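Local coordinates for protein viral CASP8 and FADD-like apoptosis regulator (Molluscum contagiosum virus subtype 1, PDB 2BBR) that inhibits death-receptor-induced apoptosis by interfering with caspase-8 recruitment and activation at the death-inducing signalling complex, and also suppresses host NF-kappa-B activation, at residues 70-73 with 74-77; 154-157 with 158-162; 168-171 with 172-176. One frame throughout, in Å; residues are numbered along the deposited sequence.

Following the chain from the N terminus, all three contacts are helical turns between residues close in sequence, so none closes a long loop and none encloses another. Contact 1 makes up helix 70-77 of the first death effector domain. Contact 2 opens helix 155-163 and contact 3 lies near the start of the long helix 167-187, both in the second domain. Contacts 2 and 3, with centres about 8 Å apart, touch where Val154, Leu157, Ala158 and Arg162 meet Cys170 and Leu173, tying two successive helices together. Contact 1 stands apart, its nearest atoms about 22 Å from contact 2 and about 15 Å from contact 3.

Contact 1 of 3, residues 70-73 with 74-77; sequences MDLL and KSRF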
loop_
_atom_site.group_PDB
_atom_site.type_symbol
_atom_site.label_atom_id
_atom_site.label_comp_id
_atom_site.label_asym_id
_atom_site.label_seq_id
_atom_site.Cartn_x
_atom_site.Cartn_y
_atom_site.Cartn_z
ATOM N N MET A 70 15.238 -0.180 -5.341
ATOM C CA MET A 70 15.964 -1.153 -6.142
ATOM C C MET A 70 17.366 -1.368 -5.583
ATOM O O MET A 70 17.992 -2.394 -5.838
ATOM C CB MET A 70 16.029 -0.698 -7.600
ATOM C CG MET A 70 14.779 -1.017 -8.420
ATOM S SD MET A 70 13.226 -0.411 -7.721
ATOM C CE MET A 70 12.031 -1.048 -8.905
ATOM N N ASP A 71 17.858 -0.394 -4.820
ATOM C CA ASP A 71 19.173 -0.516 -4.196
ATOM C C ASP A 71 19.138 -1.652 -3.173
ATOM O O ASP A 71 20.041 -2.487 -3.121
ATOM C CB ASP A 71 19.592 0.811 -3.532
ATOM C CG ASP A 71 18.598 1.303 -2.488
ATOM O OD1 ASP A 71 17.372 1.174 -2.693
ATOM O OD2 ASP A 71 19.049 1.851 -1.459
ATOM N N LEU A 72 18.072 -1.698 -2.381
ATOM C CA LEU A 72 17.928 -2.736 -1.364
ATOM C C LEU A 72 17.606 -4.101 -1.978
ATOM O O LEU A 72 18.005 -5.138 -1.446
ATOM C CB LEU A 72 16.859 -2.330 -0.346
ATOM C CG LEU A 72 17.189 -1.033 0.410
ATOM C CD1 LEU A 72 16.073 -0.710 1.391
ATOM C CD2 LEU A 72 18.520 -1.176 1.144
ATOM N N LEU A 73 16.881 -4.108 -3.094
ATOM C CA LEU A 73 16.576 -5.368 -3.762
ATOM C C LEU A 73 17.892 -6.001 -4.204
ATOM O O LEU A 73 18.083 -7.212 -4.090
ATOM C CB LEU A 73 15.666 -5.135 -4.972
ATOM C CG LEU A 73 14.189 -4.918 -4.622
ATOM C CD1 LEU A 73 13.441 -4.369 -5.821
ATOM C CD2 LEU A 73 13.572 -6.227 -4.152
ATOM N N LYS A 74 18.806 -5.176 -4.710
ATOM C CA LYS A 74 20.106 -5.680 -5.142
ATOM C C LYS A 74 20.996 -6.115 -3.976
ATOM O O LYS A 74 21.482 -7.245 -3.945
ATOM C CB LYS A 74 20.859 -4.627 -5.965
ATOM C CG LYS A 74 20.356 -4.443 -7.391
ATOM C CD LYS A 74 21.205 -3.427 -8.150
ATOM C CE LYS A 74 21.033 -2.025 -7.585
ATOM N NZ LYS A 74 21.973 -1.050 -8.203
ATOM N N SER A 75 21.197 -5.225 -3.007
ATOM C CA SER A 75 22.082 -5.539 -1.889
ATOM C C SER A 75 21.608 -6.629 -0.938
ATOM O O SER A 75 22.424 -7.381 -0.405
ATOM C CB SER A 75 22.392 -4.274 -1.084
ATOM O OG SER A 75 21.251 -3.809 -0.387
ATOM N N ARG A 76 20.300 -6.726 -0.727
ATOM C CA ARG A 76 19.769 -7.723 0.193
ATOM C C ARG A 76 19.277 -9.009 -0.450
ATOM O O ARG A 76 19.318 -10.068 0.178
ATOM C CB ARG A 76 18.636 -7.114 1.019
ATOM C CG ARG A 76 19.059 -5.938 1.884
ATOM C CD ARG A 76 20.157 -6.343 2.849
ATOM N NE ARG A 76 20.322 -5.381 3.936
ATOM C CZ ARG A 76 20.723 -4.124 3.778
ATOM N NH1 ARG A 76 21.005 -3.659 2.571
ATOM N NH2 ARG A 76 20.845 -3.331 4.836
ATOM N N PHE A 77 18.819 -8.932 -1.696
ATOM C CA PHE A 77 18.306 -10.125 -2.355
ATOM C C PHE A 77 18.954 -10.461 -3.694
ATOM O O PHE A 77 18.612 -11.471 -4.310
ATOM C CB PHE A 77 16.787 -10.003 -2.516
ATOM C CG PHE A 77 16.057 -9.839 -1.209
ATOM C CD1 PHE A 77 15.536 -8.609 -0.829
ATOM C CD2 PHE A 77 15.916 -10.919 -0.346
ATOM C CE1 PHE A 77 14.883 -8.459 0.396
ATOM C CE2 PHE A 77 15.268 -10.779 0.878
ATOM C CZ PHE A 77 14.750 -9.548 1.250
#
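Met70 to Phe77 form one alpha helix whose i to i+4 bonds run from Lys74 N to Met70 O, Ser75 N to Asp71 O, Arg76 N to Leu72 O and Phe77 N to Leu73 O; the Ser75 bond is the straightest (3.0 Å between Ser75 N and Asp71 O, 173°) and the Phe77 bond the most bent (138°). The RxDL motif of death effector domains spans the helix start: Arg69 lies just before it, Asp71 and Leu72 in its first turn, and Asp71 OD2 makes a salt bridge with Arg69. Leu72 and Arg76, one turn apart, run side by side toward helix 10-17, where both meet Leu16. Leu72 CD2 approaches Arg76 NH1 obliquely, at 3.8 Å. On the adjacent face Leu73 and Phe77 pack on Leu64 of helix 57-66, the Phe77 CB lying 3.5 Å from Leu73 O. Lys74 is draped along the start of the helix: a bend at chi3 (-67°) folds its chain back past the Met70 carbonyl, with both CG and CE of Lys74 3.5 Å from Met70 O. These methylenes lie over an oxygen that also accepts the bond from Lys74 N. Ser75 turns OG back toward the preceding turn, 3.6 Å from Leu72 CA. The Arg76 chain, bent at chi2, reaches round so that NH1 donates a weak bond of 3.0 Å to Ser75 OG, which sits at the edge of the guanidinium and in its plane.

Contact 2 of 3, residues 154-157 with 158-162; sequences VSVL and ADMLR
Val156 and Met160 touch one turn apart on helix 155-163, with Val156 CG1 4.1 Å from Met160 SD, and Leu157, three residues before Met160, meets its methyl end. The Val156 rotamer sets CG1 anti to the backbone N (chi1 170°), on the side where the sulfur arrives. In Met160 CG stands anti to the carbonyl carbon, the chain runs extended to SD and then bends at chi3 (56°), which brings CE to 4.0 Å from Leu157 CD2; the two side chains slant across each other. Leu161 folds over the carbonyl one turn earlier, its CG 3.3 Å from Leu157 O, while its N makes the backbone bond to that oxygen.

The polar side is built round Asp159. Ser155 O sits over the face of the Asp159 carboxylate, 3.0 Å from CG, a contact that is not a hydrogen bond. Water and Arg162 supply the polar partners and would probably offset the nearness of the carbonyl. The water bridges Ser155 OG and Asp159 OD2, donating to the carboxylate over 2.8 Å. Arg162 NH1 completes a salt bridge to Asp159 OD1 at 2.8 Å; OD1 is met on its anti side, from 28° out of the carboxylate plane, while it lies in the guanidinium plane, at the edge. Val154 takes the N-cap position, and its N is bound by Glu177.

Three other helices cover the apolar face: Met160 sits on Leu115 and Ala119 of helix 109-122, Leu157 on Met100 of helix 95-104 and on Val140 and Leu143 of helix 136-145. Helix 167-187 closes over Leu157 and Leu161 through Leu173.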
loop_
_atom_site.group_PDB
_atom_site.type_symbol
_atom_site.label_atom_id
_atom_site.label_comp_id
_atom_site.label_asym_id
_atom_site.label_seq_id
_atom_site.Cartn_x
_atom_site.Cartn_y
_atom_site.Cartn_z
ATOM N N VAL A 154 -13.528 1.616 -4.874
ATOM C CA VAL A 154 -12.664 2.784 -4.803
ATOM C C VAL A 154 -13.183 3.913 -5.690
ATOM O O VAL A 154 -12.482 4.894 -5.917
ATOM C CB VAL A 154 -11.202 2.435 -5.213
ATOM C CG1 VAL A 154 -10.621 1.419 -4.241
ATOM C CG2 VAL A 154 -11.161 1.898 -6.635
ATOM N N SER A 155 -14.422 3.792 -6.164
ATOM C CA SER A 155 -14.993 4.810 -7.039
ATOM C C SER A 155 -15.015 6.211 -6.436
ATOM O O SER A 155 -14.888 7.191 -7.164
ATOM C CB SER A 155 -16.408 4.413 -7.489
ATOM O OG SER A 155 -17.303 4.342 -6.398
ATOM N N VAL A 156 -15.176 6.320 -5.120
ATOM C CA VAL A 156 -15.182 7.640 -4.498
ATOM C C VAL A 156 -13.822 8.299 -4.724
ATOM O O VAL A 156 -13.743 9.484 -5.060
ATOM C CB VAL A 156 -15.480 7.556 -2.983
ATOM C CG1 VAL A 156 -15.225 8.906 -2.325
ATOM C CG2 VAL A 156 -16.931 7.136 -2.769
ATOM N N LEU A 157 -12.755 7.529 -4.538
ATOM C CA LEU A 157 -11.412 8.048 -4.750
ATOM C C LEU A 157 -11.170 8.329 -6.228
ATOM O O LEU A 157 -10.517 9.310 -6.581
ATOM C CB LEU A 157 -10.366 7.058 -4.236
ATOM C CG LEU A 157 -9.802 7.346 -2.846
ATOM C CD1 LEU A 157 -8.908 6.203 -2.404
ATOM C CD2 LEU A 157 -9.028 8.662 -2.876
ATOM N N ALA A 158 -11.684 7.462 -7.097
ATOM C CA ALA A 158 -11.536 7.675 -8.534
ATOM C C ALA A 158 -12.214 8.994 -8.903
ATOM O O ALA A 158 -11.683 9.778 -9.695
ATOM C CB ALA A 158 -12.166 6.526 -9.307
ATOM N N ASP A 159 -13.390 9.232 -8.326
ATOM C CA ASP A 159 -14.136 10.461 -8.580
ATOM C C ASP A 159 -13.340 11.679 -8.129
ATOM O O ASP A 159 -13.333 12.713 -8.800
ATOM C CB ASP A 159 -15.475 10.465 -7.834
ATOM C CG ASP A 159 -16.456 9.443 -8.366
ATOM O OD1 ASP A 159 -16.309 9.005 -9.526
ATOM O OD2 ASP A 159 -17.392 9.094 -7.620
ATOM N N MET A 160 -12.691 11.565 -6.976
ATOM C CA MET A 160 -11.889 12.658 -6.449
ATOM C C MET A 160 -10.727 12.959 -7.391
ATOM O O MET A 160 -10.415 14.120 -7.656
ATOM C CB MET A 160 -11.371 12.299 -5.054
ATOM C CG MET A 160 -12.455 12.304 -3.984
ATOM S SD MET A 160 -12.014 11.434 -2.455
ATOM C CE MET A 160 -10.506 12.295 -1.990
ATOM N N LEU A 161 -10.092 11.911 -7.903
ATOM C CA LEU A 161 -8.978 12.085 -8.823
ATOM C C LEU A 161 -9.451 12.694 -10.143
ATOM O O LEU A 161 -8.736 13.488 -10.759
ATOM C CB LEU A 161 -8.286 10.739 -9.054
ATOM C CG LEU A 161 -7.548 10.205 -7.817
ATOM C CD1 LEU A 161 -7.251 8.722 -7.976
ATOM C CD2 LEU A 161 -6.264 11.002 -7.611
ATOM N N ARG A 162 -10.656 12.329 -10.572
ATOM C CA ARG A 162 -11.204 12.877 -11.808
ATOM C C ARG A 162 -11.438 14.380 -11.633
ATOM O O ARG A 162 -11.132 15.173 -12.521
ATOM C CB ARG A 162 -12.522 12.189 -12.172
ATOM C CG ARG A 162 -13.056 12.605 -13.536
ATOM C CD ARG A 162 -14.405 11.972 -13.863
ATOM N NE ARG A 162 -14.352 10.513 -13.867
ATOM C CZ ARG A 162 -14.854 9.740 -12.909
ATOM N NH1 ARG A 162 -15.455 10.284 -11.861
ATOM N NH2 ARG A 162 -14.752 8.421 -13.000
HETATM O O HOH W 1 -18.527 6.766 -6.477
#

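Contact 3 of 3, residues 168-171 with 172-176; sequences DLCQ and QLVEY
Cys170 and Val174 touch one turn apart on helix 167-187, Cys170 SG lying 4.1 Å from Val174 CG2, while Leu169 and Gln172 run alongside each other on another face. The tight part is the apolar strip of Leu169 and Leu173, both buried. Leu173 CD1 settles 3.4 Å from Leu169 O, the same oxygen that accepts the bond from Leu173 N. Leu169 packs on Leu161 of helix 155-163 and on Leu107, and Leu173 on Val154. Leu169 CD2 is flanked by the Gln172 amide, whose NE2 lies 3.5 Å away; the glutamine chain is extended beyond CG, and its CG passes 3.5 Å from Asp168 O. Gln172 thus borders the buried strip and leans on Leu99.

Tyr176 adds a further buried group one turn on. Its chi1 of 163° swings the ring away from residues 168-171 toward Tyr96 and Leu99 of helix 95-104, and its OH is held by Pro151 O. It also lies against Arg95, which helps to form the azide site.

The solvent side is looser. Gln171 and Glu175, both exposed, come together through aliphatic carbon and carboxylate: Gln171 CG is 3.5 Å from Glu175 OE1, and Glu175 CG lies 3.2 Å from Gln171 O. Val174 is exposed too, with CG2 curled back over Cys170 O at 3.4 Å.

Arg166, Asp168 and Leu169 supply the RxDL signature, Arg166 and Asp168 joined by a salt bridge, here at the beginning of the last helix of the second death effector domain, one side of which closes the helical bundle of this death-fold family.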
loop_
_atom_site.group_PDB
_atom_site.type_symbol
_atom_site.label_atom_id
_atom_site.label_comp_id
_atom_site.label_asym_id
_atom_site.label_seq_id
_atom_site.Cartn_x
_atom_site.Cartn_y
_atom_site.Cartn_z
ATOM N N ASP A 168 -5.564 10.079 -15.453
ATOM C CA ASP A 168 -4.670 8.934 -15.546
ATOM C C ASP A 168 -4.767 8.093 -14.272
ATOM O O ASP A 168 -4.860 6.864 -14.334
ATOM C CB ASP A 168 -3.226 9.405 -15.774
ATOM C CG ASP A 168 -2.722 10.337 -14.679
ATOM O OD1 ASP A 168 -3.460 11.269 -14.291
ATOM O OD2 ASP A 168 -1.577 10.138 -14.223
ATOM N N LEU A 169 -4.757 8.757 -13.120
ATOM C CA LEU A 169 -4.851 8.061 -11.842
ATOM C C LEU A 169 -6.271 7.534 -11.651
ATOM O O LEU A 169 -6.470 6.439 -11.128
ATOM C CB LEU A 169 -4.458 9.001 -10.701
ATOM C CG LEU A 169 -3.031 9.551 -10.801
ATOM C CD1 LEU A 169 -2.764 10.495 -9.641
ATOM C CD2 LEU A 169 -2.024 8.413 -10.810
ATOM N N CYS A 170 -7.257 8.319 -12.070
ATOM C CA CYS A 170 -8.649 7.898 -11.983
ATOM C C CYS A 170 -8.808 6.580 -12.737
ATOM O O CYS A 170 -9.397 5.625 -12.228
ATOM C CB CYS A 170 -9.564 8.950 -12.616
ATOM S SG CYS A 170 -11.304 8.463 -12.764
ATOM N N GLN A 171 -8.271 6.531 -13.952
ATOM C CA GLN A 171 -8.365 5.335 -14.772
ATOM C C GLN A 171 -7.741 4.116 -14.101
ATOM O O GLN A 171 -8.280 3.015 -14.196
ATOM C CB GLN A 171 -7.718 5.570 -16.135
ATOM C CG GLN A 171 -7.830 4.383 -17.075
ATOM C CD GLN A 171 -7.265 4.679 -18.445
ATOM O OE1 GLN A 171 -6.365 3.989 -18.920
ATOM N NE2 GLN A 171 -7.792 5.714 -19.089
ATOM N N GLN A 172 -6.607 4.295 -13.431
ATOM C CA GLN A 172 -5.986 3.162 -12.752
ATOM C C GLN A 172 -6.935 2.585 -11.710
ATOM O O GLN A 172 -7.029 1.368 -11.550
ATOM C CB GLN A 172 -4.691 3.580 -12.062
ATOM C CG GLN A 172 -3.554 3.924 -12.992
ATOM C CD GLN A 172 -2.274 4.185 -12.231
ATOM O OE1 GLN A 172 -1.807 3.331 -11.479
ATOM N NE2 GLN A 172 -1.701 5.367 -12.417
ATOM N N LEU A 173 -7.623 3.461 -10.983
ATOM C CA LEU A 173 -8.556 3.004 -9.963
ATOM C C LEU A 173 -9.819 2.387 -10.549
ATOM O O LEU A 173 -10.320 1.399 -10.016
ATOM C CB LEU A 173 -8.923 4.144 -9.011
ATOM C CG LEU A 173 -8.027 4.285 -7.778
ATOM C CD1 LEU A 173 -6.610 4.652 -8.187
ATOM C CD2 LEU A 173 -8.613 5.340 -6.853
ATOM N N VAL A 174 -10.344 2.966 -11.625
ATOM C CA VAL A 174 -11.537 2.414 -12.260
ATOM C C VAL A 174 -11.214 1.022 -12.798
ATOM O O VAL A 174 -11.988 0.074 -12.620
ATOM C CB VAL A 174 -12.033 3.310 -13.422
ATOM C CG1 VAL A 174 -13.102 2.580 -14.228
ATOM C CG2 VAL A 174 -12.596 4.610 -12.866
ATOM N N GLU A 175 -10.065 0.898 -13.450
ATOM C CA GLU A 175 -9.659 -0.385 -13.997
ATOM C C GLU A 175 -9.452 -1.413 -12.894
ATOM O O GLU A 175 -9.808 -2.582 -13.059
ATOM C CB GLU A 175 -8.395 -0.224 -14.837
ATOM C CG GLU A 175 -8.674 0.465 -16.168
ATOM C CD GLU A 175 -7.432 0.674 -17.007
ATOM O OE1 GLU A 175 -7.575 1.082 -18.180
ATOM O OE2 GLU A 175 -6.318 0.441 -16.495
ATOM N N TYR A 176 -8.881 -0.984 -11.772
ATOM C CA TYR A 176 -8.675 -1.887 -10.650
ATOM C C TYR A 176 -10.016 -2.390 -10.131
ATOM O O TYR A 176 -10.187 -3.585 -9.896
ATOM C CB TYR A 176 -7.940 -1.191 -9.496
ATOM C CG TYR A 176 -8.092 -1.964 -8.203
ATOM C CD1 TYR A 176 -7.426 -3.170 -8.014
ATOM C CD2 TYR A 176 -9.017 -1.568 -7.233
ATOM C CE1 TYR A 176 -7.684 -3.972 -6.907
ATOM C CE2 TYR A 176 -9.286 -2.366 -6.120
ATOM C CZ TYR A 176 -8.617 -3.572 -5.971
ATOM O OH TYR A 176 -8.910 -4.409 -4.921
#